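Local coordinates for centrosomal protein of 104 kDa (Homo sapiens, PDB 5LPH) that is required for ciliogenesis and for structural integrity at the ciliary tip, the part here being its tubulin-interacting HEAT-repeat TOG domain, at residues 90-101 / 133-144; 113-121 / 163-173. All coordinates share one frame; numbering follows the deposited sequence. Where two conformers were deposited one is given.

Interaction 1 (90-101 / 133-144); sequences LRASVFLVRRAI and ETAHCVERTIPV
V94 and R98 of helix 83-100 meet C137, R140, T141 and V144 of helix 131-147 in the helical array of a TOG domain. The segment axes come within 9.2 Å and run nearly parallel at 13°, the evidence for side-by-side stacking as in an alpha-solenoid. V94 is a knob in the hole formed by H136, C137, R140 and T141, and its two methyls divide the work. CG1 lies 3.7 Å from CB of R140, while CG2 rests against the sulfur of C137. One turn further along, T141 turns its CG2 to V97 CG1 and spends its hydroxyl on the carbonyl O of C137 in its own helix.

R98 carries the polar half. With CG anti to the backbone N (chi1 -175°) and the chain extended as far as NE, its guanidinium crosses to the neighbouring helix. NH1 donates to the carbonyl O of R140 at 2.7 Å, the oxygen lying near the guanidinium plane. V144 N makes no bond to the turn before, at the kink, which probably leaves this carbonyl available to R98. The R98 group is sandwiched, with V144 CG2 over one face, 3.5 Å from NH1, and the R140 guanidinium over the other. The two guanidinium groups stack with planes 17° apart and centres 3.8 Å apart. R140 folds back at chi2 and chi3 to reach this position, and the pairing of like charges probably costs some electrostatic energy.

R140 CG lies over the rim of one face of the H136 ring and R91 NH2 over the rim of the opposite face. R91 NH1 also makes a weak salt bridge to E133 OE1, whose OE2 is bonded to S130. At the H136 ring edge, in its plane, an ordered water lies 3.0 Å from NE2 and donates to the carbonyl O of R91 at 2.7 Å.

Interaction 2 (113-121 / 163-173); sequences LKLLKMIIT and FIQEMALFKEV
Segments 113-121 and 163-169 are almost exactly parallel (3° between directions), but their axes stay 11.7 Å apart, a separation bridged by long side chains.

F163 fills much of it. Its CG is anti to the backbone N (chi1 -170°), which sends the ring across to helix 106-126. There L113 CD2 sits over the ring face in a CH-pi contact, 4.1 Å from the centroid and 12° off the normal. L116 CD2 approaches obliquely, 3.7 Å from F163 CE2, and the backbone N of K117 lies at the ring edge. On the buried side, I120 reaches with two branches: CD1 comes to 3.6 Å from the selenium of selenomethionine M167, and CG2 to 3.8 Å from CG2 of V173.

The more accessible side is built around K117. Its extended chain crosses E166 at about a right angle and brings NZ 2.7 Å from E166 OE2, a hydrogen bond that is also a salt bridge, with NZ nearly along the C-O axis of OE2. On the way, K117 CE passes 3.8 Å from F170 CZ. F170 is the residue at the N-cap position of the short helix 171-174, and its ring is flanked on both faces, by T121 OG1 at 3.4 Å from CE2 and by the carbonyl O of E166. An alanine in place of K117 would probably leave the E166 carboxylate without this charged mate and the F170 ring with less to hold its rotation.

An apolar interior bordered by a salt bridge joins these parallel helices, an arrangement consistent with stacked helices in the HEAT-repeat solenoid of a TOG domain.

Overall arrangement
From the N terminus the four segments come in the order 90-101, 113-121, 133-144 and 163-173, and the contacts alternate. Interaction 1 closes a loop that contains all of helix 106-126; interaction 2 closes one that contains helix 131-147. Each loop therefore holds a segment of the other contact, so the two cross and do not nest. Their centres lie 11 Å apart and they touch directly: V97 packs on L115, T141 on L116, C137 on I119 and I142 on I164. Four helices are thus tied into two adjoining layers of the array, interaction 1 joining one layer and interaction 2 the other, with helices 60-76 and 193-210 continuing it on either side.

Interaction 1 (90-101 / 133-144)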
loop_
_atom_site.group_PDB
_atom_site.type_symbol
_atom_site.label_atom_id
_atom_site.label_comp_id
_atom_site.label_asym_id
_atom_site.label_seq_id
_atom_site.Cartn_x
_atom_site.Cartn_y
_atom_site.Cartn_z
ATOM N N LEU A 90 -11.948 -12.333 -10.880
ATOM C CA LEU A 90 -11.289 -11.227 -10.189
ATOM C C LEU A 90 -10.521 -11.700 -8.957
ATOM O O LEU A 90 -9.375 -11.295 -8.766
ATOM C CB LEU A 90 -12.305 -10.147 -9.806
ATOM C CG LEU A 90 -11.767 -8.899 -9.094
ATOM C CD1 LEU A 90 -12.555 -7.670 -9.511
ATOM C CD2 LEU A 90 -11.792 -9.036 -7.576
ATOM N N ARG A 91 -11.149 -12.548 -8.137
ATOM C CA ARG A 91 -10.528 -13.037 -6.893
ATOM C C ARG A 91 -9.323 -13.948 -7.150
ATOM O O ARG A 91 -8.337 -13.909 -6.408
ATOM C CB ARG A 91 -11.563 -13.735 -5.989
ATOM C CG ARG A 91 -12.549 -12.754 -5.357
ATOM C CD ARG A 91 -13.534 -13.339 -4.357
ATOM N NE ARG A 91 -14.607 -12.364 -4.122
ATOM C CZ ARG A 91 -14.724 -11.607 -3.034
ATOM N NH1 ARG A 91 -15.722 -10.740 -2.938
ATOM N NH2 ARG A 91 -13.861 -11.725 -2.036
ATOM N N ALA A 92 -9.402 -14.758 -8.203
ATOM C CA ALA A 92 -8.291 -15.624 -8.598
ATOM C C ALA A 92 -7.125 -14.805 -9.156
ATOM O O ALA A 92 -5.961 -15.108 -8.888
ATOM C CB ALA A 92 -8.755 -16.633 -9.628
ATOM N N SER A 93 -7.450 -13.777 -9.937
ATOM C CA SER A 93 -6.447 -12.873 -10.488
ATOM C C SER A 93 -5.740 -12.059 -9.408
ATOM O O SER A 93 -4.523 -11.890 -9.458
ATOM C CB SER A 93 -7.072 -11.951 -11.532
ATOM O OG SER A 93 -7.600 -12.728 -12.588
ATOM N N VAL A 94 -6.500 -11.580 -8.428
ATOM C CA VAL A 94 -5.928 -10.864 -7.286
ATOM C C VAL A 94 -4.998 -11.767 -6.466
ATOM O O VAL A 94 -3.964 -11.302 -5.973
ATOM C CB VAL A 94 -7.034 -10.220 -6.410
ATOM C CG1 VAL A 94 -6.485 -9.729 -5.078
ATOM C CG2 VAL A 94 -7.676 -9.060 -7.158
ATOM N N PHE A 95 -5.363 -13.043 -6.328
ATOM C CA PHE A 95 -4.505 -14.035 -5.663
ATOM C C PHE A 95 -3.120 -14.137 -6.336
ATOM O O PHE A 95 -2.098 -14.183 -5.648
ATOM C CB PHE A 95 -5.206 -15.409 -5.598
ATOM C CG PHE A 95 -4.319 -16.530 -5.120
ATOM C CD1 PHE A 95 -3.590 -17.292 -6.027
ATOM C CD2 PHE A 95 -4.220 -16.831 -3.769
ATOM C CE1 PHE A 95 -2.768 -18.321 -5.594
ATOM C CE2 PHE A 95 -3.402 -17.863 -3.328
ATOM C CZ PHE A 95 -2.673 -18.609 -4.245
ATOM N N LEU A 96 -3.096 -14.170 -7.667
ATOM C CA LEU A 96 -1.837 -14.218 -8.422
ATOM C C LEU A 96 -1.068 -12.890 -8.402
ATOM O O LEU A 96 0.156 -12.901 -8.296
ATOM C CB LEU A 96 -2.073 -14.680 -9.865
ATOM C CG LEU A 96 -2.489 -16.143 -10.056
ATOM C CD1 LEU A 96 -2.689 -16.421 -11.531
ATOM C CD2 LEU A 96 -1.472 -17.119 -9.479
ATOM N N VAL A 97 -1.778 -11.764 -8.494
ATOM C CA VAL A 97 -1.157 -10.436 -8.362
ATOM C C VAL A 97 -0.431 -10.300 -7.026
ATOM O O VAL A 97 0.713 -9.855 -6.977
ATOM C CB VAL A 97 -2.199 -9.304 -8.533
ATOM C CG1 VAL A 97 -1.712 -7.967 -7.970
ATOM C CG2 VAL A 97 -2.554 -9.155 -10.004
ATOM N N ARG A 98 -1.095 -10.717 -5.956
ATOM C CA ARG A 98 -0.535 -10.655 -4.604
ATOM C C ARG A 98 0.829 -11.349 -4.473
ATOM O O ARG A 98 1.728 -10.833 -3.819
ATOM C CB ARG A 98 -1.535 -11.257 -3.610
ATOM C CG ARG A 98 -1.151 -11.163 -2.147
ATOM C CD ARG A 98 -2.198 -11.841 -1.285
ATOM N NE ARG A 98 -1.687 -12.158 0.048
ATOM C CZ ARG A 98 -1.721 -11.347 1.106
ATOM N NH1 ARG A 98 -2.242 -10.120 1.028
ATOM N NH2 ARG A 98 -1.230 -11.769 2.268
ATOM N N ARG A 99 0.972 -12.523 -5.075
ATOM C CA ARG A 99 2.242 -13.252 -5.009
ATOM C C ARG A 99 3.293 -12.631 -5.953
ATOM O O ARG A 99 4.456 -12.479 -5.569
ATOM C CB ARG A 99 2.014 -14.757 -5.176
ATOM C CG ARG A 99 1.599 -15.269 -6.535
ATOM C CD ARG A 99 1.635 -16.789 -6.571
ATOM N NE ARG A 99 2.970 -17.335 -6.867
ATOM C CZ ARG A 99 3.812 -17.906 -5.994
ATOM N NH1 ARG A 99 3.515 -18.051 -4.701
ATOM N NH2 ARG A 99 4.987 -18.357 -6.435
ATOM N N ALA A 100 2.856 -12.175 -7.126
ATOM C CA ALA A 100 3.742 -11.517 -8.091
ATOM C C ALA A 100 4.278 -10.145 -7.646
ATOM O O ALA A 100 5.320 -9.710 -8.139
ATOM C CB ALA A 100 3.055 -11.390 -9.438
ATOM N N ILE A 101 3.587 -9.474 -6.722
ATOM C CA ILE A 101 4.119 -8.257 -6.094
ATOM C C ILE A 101 5.407 -8.543 -5.301
ATOM O O ILE A 101 6.254 -7.660 -5.171
ATOM C CB ILE A 101 3.048 -7.540 -5.228
ATOM C CG1 ILE A 101 2.001 -6.889 -6.140
ATOM C CG2 ILE A 101 3.663 -6.457 -4.354
ATOM C CD1 ILE A 101 0.704 -6.519 -5.446
ATOM N N GLU A 133 -15.734 -5.409 -4.182
ATOM C CA GLU A 133 -14.683 -5.910 -5.080
ATOM C C GLU A 133 -13.461 -5.000 -5.078
ATOM O O GLU A 133 -12.334 -5.472 -4.906
ATOM C CB GLU A 133 -15.202 -6.092 -6.511
ATOM C CG GLU A 133 -15.841 -7.448 -6.757
ATOM C CD GLU A 133 -17.127 -7.645 -5.975
ATOM O OE1 GLU A 133 -17.194 -8.599 -5.165
ATOM O OE2 GLU A 133 -18.059 -6.829 -6.160
ATOM N N THR A 134 -13.692 -3.700 -5.265
ATOM C CA THR A 134 -12.624 -2.702 -5.189
ATOM C C THR A 134 -11.869 -2.824 -3.871
ATOM O O THR A 134 -10.642 -2.895 -3.862
ATOM C CB THR A 134 -13.165 -1.272 -5.356
ATOM O OG1 THR A 134 -13.814 -1.157 -6.626
ATOM C CG2 THR A 134 -12.038 -0.249 -5.291
ATOM N N ALA A 135 -12.613 -2.891 -2.771
ATOM C CA ALA A 135 -12.024 -3.076 -1.444
ATOM C C ALA A 135 -11.182 -4.348 -1.350
ATOM O O ALA A 135 -10.109 -4.339 -0.760
ATOM C CB ALA A 135 -13.109 -3.079 -0.374
ATOM N N HIS A 136 -11.678 -5.442 -1.923
ATOM C CA HIS A 136 -10.941 -6.709 -1.923
ATOM C C HIS A 136 -9.575 -6.599 -2.641
ATOM O O HIS A 136 -8.566 -7.054 -2.110
ATOM C CB HIS A 136 -11.790 -7.833 -2.527
ATOM C CG HIS A 136 -11.108 -9.164 -2.524
ATOM N ND1 HIS A 136 -11.048 -9.971 -1.408
ATOM C CD2 HIS A 136 -10.435 -9.817 -3.499
ATOM C CE1 HIS A 136 -10.376 -11.071 -1.699
ATOM N NE2 HIS A 136 -9.996 -11.001 -2.963
ATOM N N CYS A 137 -9.554 -5.979 -3.822
ATOM C CA CYS A 137 -8.304 -5.734 -4.553
ATOM C C CYS A 137 -7.300 -4.954 -3.717
ATOM O O CYS A 137 -6.128 -5.324 -3.616
ATOM C CB CYS A 137 -8.569 -4.961 -5.843
ATOM S SG CYS A 137 -9.547 -5.870 -7.052
ATOM N N VAL A 138 -7.788 -3.885 -3.098
ATOM C CA VAL A 138 -6.951 -3.003 -2.299
ATOM C C VAL A 138 -6.424 -3.707 -1.040
ATOM O O VAL A 138 -5.220 -3.662 -0.773
ATOM C CB VAL A 138 -7.710 -1.700 -1.956
ATOM C CG1 VAL A 138 -6.960 -0.875 -0.926
ATOM C CG2 VAL A 138 -7.927 -0.882 -3.220
ATOM N N GLU A 139 -7.310 -4.359 -0.288
ATOM C CA GLU A 139 -6.930 -5.001 0.987
ATOM C C GLU A 139 -5.942 -6.159 0.829
ATOM O O GLU A 139 -5.102 -6.377 1.698
ATOM C CB GLU A 139 -8.172 -5.488 1.754
ATOM C CG GLU A 139 -9.071 -4.364 2.259
ATOM C CD GLU A 139 -10.465 -4.828 2.685
ATOM O OE1 GLU A 139 -11.021 -5.738 2.032
ATOM O OE2 GLU A 139 -11.022 -4.267 3.659
ATOM N N ARG A 140 -6.056 -6.905 -0.266
ATOM C CA ARG A 140 -5.162 -8.039 -0.526
ATOM C C ARG A 140 -3.799 -7.657 -1.097
ATOM O O ARG A 140 -2.873 -8.458 -0.991
ATOM C CB ARG A 140 -5.833 -9.046 -1.468
ATOM C CG ARG A 140 -7.110 -9.686 -0.936
ATOM C CD ARG A 140 -6.888 -10.451 0.357
ATOM N NE ARG A 140 -5.999 -11.599 0.193
ATOM C CZ ARG A 140 -5.389 -12.251 1.188
ATOM N NH1 ARG A 140 -5.525 -11.869 2.458
ATOM N NH2 ARG A 140 -4.622 -13.298 0.909
ATOM N N THR A 141 -3.675 -6.466 -1.695
ATOM C CA THR A 141 -2.443 -6.053 -2.384
ATOM C C THR A 141 -1.646 -4.951 -1.695
ATOM O O THR A 141 -0.416 -5.005 -1.712
ATOM C CB THR A 141 -2.722 -5.607 -3.829
ATOM O OG1 THR A 141 -3.613 -4.488 -3.835
ATOM C CG2 THR A 141 -3.322 -6.749 -4.628
ATOM N N ILE A 142 -2.315 -3.960 -1.099
ATOM C CA ILE A 142 -1.594 -2.799 -0.544
ATOM C C ILE A 142 -0.599 -3.164 0.572
ATOM O O ILE A 142 0.521 -2.653 0.561
ATOM C CB ILE A 142 -2.530 -1.603 -0.131
ATOM C CG1 ILE A 142 -1.739 -0.374 0.336
ATOM C CG2 ILE A 142 -3.429 -1.891 1.059
ATOM C CD1 ILE A 142 -0.783 0.190 -0.671
ATOM N N PRO A 143 -0.977 -4.062 1.512
ATOM C CA PRO A 143 -0.004 -4.426 2.556
ATOM C C PRO A 143 1.260 -5.111 2.015
ATOM O O PRO A 143 2.354 -4.884 2.529
ATOM C CB PRO A 143 -0.793 -5.389 3.460
ATOM C CG PRO A 143 -2.226 -5.152 3.133
ATOM C CD PRO A 143 -2.223 -4.833 1.671
ATOM N N VAL A 144 1.097 -5.922 0.976
ATOM C CA VAL A 144 2.221 -6.612 0.351
ATOM C C VAL A 144 3.066 -5.607 -0.436
ATOM O O VAL A 144 4.294 -5.696 -0.463
ATOM C CB VAL A 144 1.740 -7.747 -0.577
ATOM C CG1 VAL A 144 2.924 -8.477 -1.185
ATOM C CG2 VAL A 144 0.874 -8.732 0.202
HETATM O O HOH W 1 -8.068 -13.111 -3.853
#

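Interaction 2 (113-121 / 163-173)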
loop_
_atom_site.group_PDB
_atom_site.type_symbol
_atom_site.label_atom_id
_atom_site.label_comp_id
_atom_site.label_asym_id
_atom_site.label_seq_id
_atom_site.Cartn_x
_atom_site.Cartn_y
_atom_site.Cartn_z
ATOM N N LEU A 113 1.626 -4.915 -11.324
ATOM C CA LEU A 113 1.047 -3.587 -11.078
ATOM C C LEU A 113 0.149 -3.131 -12.231
ATOM O O LEU A 113 -0.916 -2.566 -12.006
ATOM C CB LEU A 113 2.140 -2.542 -10.803
ATOM C CG LEU A 113 3.059 -2.791 -9.602
ATOM C CD1 LEU A 113 4.002 -1.616 -9.400
ATOM C CD2 LEU A 113 2.271 -3.050 -8.330
ATOM N N LYS A 114 0.579 -3.395 -13.460
ATOM C CA LYS A 114 -0.224 -3.126 -14.655
ATOM C C LYS A 114 -1.554 -3.899 -14.618
ATOM O O LYS A 114 -2.613 -3.339 -14.903
ATOM C CB LYS A 114 0.587 -3.494 -15.901
ATOM C CG LYS A 114 -0.116 -3.318 -17.236
ATOM C CD LYS A 114 0.747 -3.861 -18.369
ATOM C CE LYS A 114 -0.024 -3.946 -19.680
ATOM N NZ LYS A 114 -0.284 -2.597 -20.253
ATOM N N LEU A 115 -1.487 -5.179 -14.264
ATOM C CA LEU A 115 -2.680 -6.013 -14.101
ATOM C C LEU A 115 -3.589 -5.477 -12.984
ATOM O O LEU A 115 -4.801 -5.390 -13.158
ATOM C CB LEU A 115 -2.276 -7.465 -13.804
ATOM C CG LEU A 115 -3.377 -8.496 -13.532
ATOM C CD1 LEU A 115 -4.389 -8.530 -14.660
ATOM C CD2 LEU A 115 -2.780 -9.881 -13.329
ATOM N N LEU A 116 -2.995 -5.132 -11.844
ATOM C CA LEU A 116 -3.747 -4.625 -10.694
ATOM C C LEU A 116 -4.477 -3.339 -11.045
ATOM O O LEU A 116 -5.663 -3.203 -10.748
ATOM C CB LEU A 116 -2.818 -4.390 -9.494
ATOM C CG LEU A 116 -3.457 -3.981 -8.161
ATOM C CD1 LEU A 116 -4.620 -4.882 -7.768
ATOM C CD2 LEU A 116 -2.405 -3.964 -7.061
ATOM N N LYS A 117 -3.770 -2.418 -11.696
ATOM C CA LYS A 117 -4.367 -1.163 -12.146
ATOM C C LYS A 117 -5.533 -1.388 -13.121
ATOM O O LYS A 117 -6.564 -0.727 -13.011
ATOM C CB LYS A 117 -3.312 -0.238 -12.766
ATOM C CG LYS A 117 -3.891 1.029 -13.379
ATOM C CD LYS A 117 -2.848 2.109 -13.596
ATOM C CE LYS A 117 -3.462 3.287 -14.340
ATOM N NZ LYS A 117 -2.457 4.331 -14.663
HETATM N N MSE A 118 -5.377 -2.325 -14.053
HETATM C CA MSE A 118 -6.441 -2.643 -15.018
HETATM C C MSE A 118 -7.663 -3.190 -14.318
HETATM O O MSE A 118 -8.785 -2.866 -14.689
HETATM C CB MSE A 118 -5.948 -3.634 -16.078
HETATM C CG MSE A 118 -7.042 -4.009 -17.090
HETATM SE SE MSE A 118 -8.011 -5.598 -16.425
HETATM C CE MSE A 118 -6.491 -6.753 -16.866
ATOM N N ILE A 119 -7.463 -4.043 -13.312
ATOM C CA ILE A 119 -8.583 -4.633 -12.560
ATOM C C ILE A 119 -9.396 -3.557 -11.822
ATOM O O ILE A 119 -10.625 -3.543 -11.903
ATOM C CB ILE A 119 -8.107 -5.728 -11.567
ATOM C CG1 ILE A 119 -7.612 -6.959 -12.332
ATOM C CG2 ILE A 119 -9.236 -6.159 -10.634
ATOM C CD1 ILE A 119 -6.723 -7.875 -11.520
ATOM N N ILE A 120 -8.710 -2.670 -11.105
ATOM C CA ILE A 120 -9.378 -1.625 -10.322
ATOM C C ILE A 120 -10.011 -0.545 -11.215
ATOM O O ILE A 120 -11.138 -0.137 -10.968
ATOM C CB ILE A 120 -8.420 -0.982 -9.286
ATOM C CG1 ILE A 120 -7.986 -2.021 -8.245
ATOM C CG2 ILE A 120 -9.087 0.209 -8.592
ATOM C CD1 ILE A 120 -6.740 -1.643 -7.469
ATOM N N THR A 121 -9.284 -0.105 -12.243
ATOM C CA THR A 121 -9.642 1.078 -13.047
ATOM C C THR A 121 -10.450 0.793 -14.322
ATOM O O THR A 121 -11.101 1.699 -14.844
ATOM C CB THR A 121 -8.325 1.854 -13.376
ATOM O OG1 THR A 121 -7.758 2.322 -12.149
ATOM C CG2 THR A 121 -8.451 3.054 -14.354
ATOM N N PHE A 163 3.034 3.789 -7.008
ATOM C CA PHE A 163 1.808 3.033 -7.305
ATOM C C PHE A 163 0.766 3.147 -6.186
ATOM O O PHE A 163 -0.425 3.252 -6.470
ATOM C CB PHE A 163 2.087 1.550 -7.591
ATOM C CG PHE A 163 0.879 0.801 -8.124
ATOM C CD1 PHE A 163 0.569 0.808 -9.483
ATOM C CD2 PHE A 163 0.030 0.121 -7.262
ATOM C CE1 PHE A 163 -0.551 0.133 -9.962
ATOM C CE2 PHE A 163 -1.089 -0.555 -7.735
ATOM C CZ PHE A 163 -1.387 -0.549 -9.086
ATOM N N ILE A 164 1.217 3.116 -4.933
ATOM C CA ILE A 164 0.331 3.253 -3.769
ATOM C C ILE A 164 -0.348 4.630 -3.779
ATOM O O ILE A 164 -1.557 4.742 -3.564
ATOM C CB ILE A 164 1.095 3.026 -2.441
ATOM C CG1 ILE A 164 1.573 1.572 -2.351
ATOM C CG2 ILE A 164 0.213 3.359 -1.235
ATOM C CD1 ILE A 164 2.490 1.262 -1.185
ATOM N N GLN A 165 0.445 5.658 -4.063
ATOM C CA GLN A 165 -0.041 7.035 -4.221
ATOM C C GLN A 165 -1.047 7.157 -5.378
ATOM O O GLN A 165 -2.083 7.804 -5.240
ATOM C CB GLN A 165 1.156 7.967 -4.397
ATOM C CG GLN A 165 1.031 9.383 -3.858
ATOM C CD GLN A 165 2.318 10.172 -4.051
ATOM O OE1 GLN A 165 3.420 9.655 -3.818
ATOM N NE2 GLN A 165 2.191 11.426 -4.467
ATOM N N GLU A 166 -0.750 6.489 -6.492
ATOM C CA GLU A 166 -1.636 6.430 -7.659
ATOM C C GLU A 166 -2.995 5.791 -7.327
ATOM O O GLU A 166 -4.038 6.321 -7.718
ATOM C CB GLU A 166 -0.950 5.650 -8.788
ATOM C CG GLU A 166 -1.427 5.984 -10.189
ATOM C CD GLU A 166 -0.671 5.218 -11.264
ATOM O OE1 GLU A 166 0.545 4.948 -11.088
ATOM O OE2 GLU A 166 -1.301 4.884 -12.294
HETATM N N MSE A 167 -2.983 4.668 -6.608
HETATM C CA MSE A 167 -4.223 3.977 -6.217
HETATM C C MSE A 167 -4.993 4.763 -5.188
HETATM O O MSE A 167 -6.214 4.857 -5.283
HETATM C CB MSE A 167 -4.020 2.576 -5.625
HETATM C CG MSE A 167 -3.683 1.417 -6.543
HETATM SE SE MSE A 167 -4.121 -0.214 -5.498
HETATM C CE MSE A 167 -2.800 -0.082 -4.037
ATOM N N ALA A 168 -4.299 5.342 -4.208
ATOM C CA ALA A 168 -4.943 6.161 -3.173
ATOM C C ALA A 168 -5.779 7.327 -3.724
ATOM O O ALA A 168 -6.737 7.761 -3.069
ATOM C CB ALA A 168 -3.910 6.681 -2.185
ATOM N N LEU A 169 -5.409 7.824 -4.909
ATOM C CA LEU A 169 -6.106 8.936 -5.563
ATOM C C LEU A 169 -7.083 8.536 -6.695
ATOM O O LEU A 169 -7.814 9.398 -7.183
ATOM C CB LEU A 169 -5.074 9.970 -6.056
ATOM C CG LEU A 169 -4.402 10.773 -4.917
ATOM C CD1 LEU A 169 -2.967 11.249 -5.166
ATOM C CD2 LEU A 169 -5.311 11.941 -4.559
ATOM N N PHE A 170 -7.118 7.262 -7.100
ATOM C CA PHE A 170 -8.202 6.764 -7.968
ATOM C C PHE A 170 -9.538 6.961 -7.250
ATOM O O PHE A 170 -9.680 6.605 -6.078
ATOM C CB PHE A 170 -8.068 5.256 -8.300
ATOM C CG PHE A 170 -6.896 4.882 -9.223
ATOM C CD1 PHE A 170 -6.285 5.772 -10.141
ATOM C CD2 PHE A 170 -6.411 3.576 -9.175
ATOM C CE1 PHE A 170 -5.219 5.344 -10.943
ATOM C CE2 PHE A 170 -5.351 3.154 -9.965
ATOM C CZ PHE A 170 -4.757 4.036 -10.853
ATOM N N LYS A 171 -10.515 7.502 -7.974
ATOM C CA LYS A 171 -11.795 7.953 -7.400
ATOM C C LYS A 171 -12.480 6.881 -6.535
ATOM O O LYS A 171 -12.844 7.133 -5.373
ATOM C CB LYS A 171 -12.722 8.427 -8.543
ATOM C CG LYS A 171 -12.190 9.639 -9.308
ATOM C CD LYS A 171 -13.196 10.165 -10.319
ATOM C CE LYS A 171 -12.659 11.402 -11.027
ATOM N NZ LYS A 171 -13.634 11.949 -12.011
ATOM N N GLU A 172 -12.580 5.673 -7.081
ATOM C CA GLU A 172 -13.264 4.566 -6.407
ATOM C C GLU A 172 -12.553 4.116 -5.127
ATOM O O GLU A 172 -13.205 3.757 -4.144
ATOM C CB GLU A 172 -13.419 3.357 -7.337
ATOM C CG GLU A 172 -14.075 3.608 -8.678
ATOM C CD GLU A 172 -13.088 3.857 -9.818
ATOM O OE1 GLU A 172 -12.012 4.457 -9.582
ATOM O OE2 GLU A 172 -13.393 3.452 -10.957
ATOM N N VAL A 173 -11.222 4.142 -5.140
ATOM C CA VAL A 173 -10.420 3.726 -3.984
ATOM C C VAL A 173 -10.355 4.819 -2.915
ATOM O O VAL A 173 -10.409 4.515 -1.718
ATOM C CB VAL A 173 -8.996 3.312 -4.418
ATOM C CG1 VAL A 173 -8.112 2.996 -3.214
ATOM C CG2 VAL A 173 -9.074 2.114 -5.353
#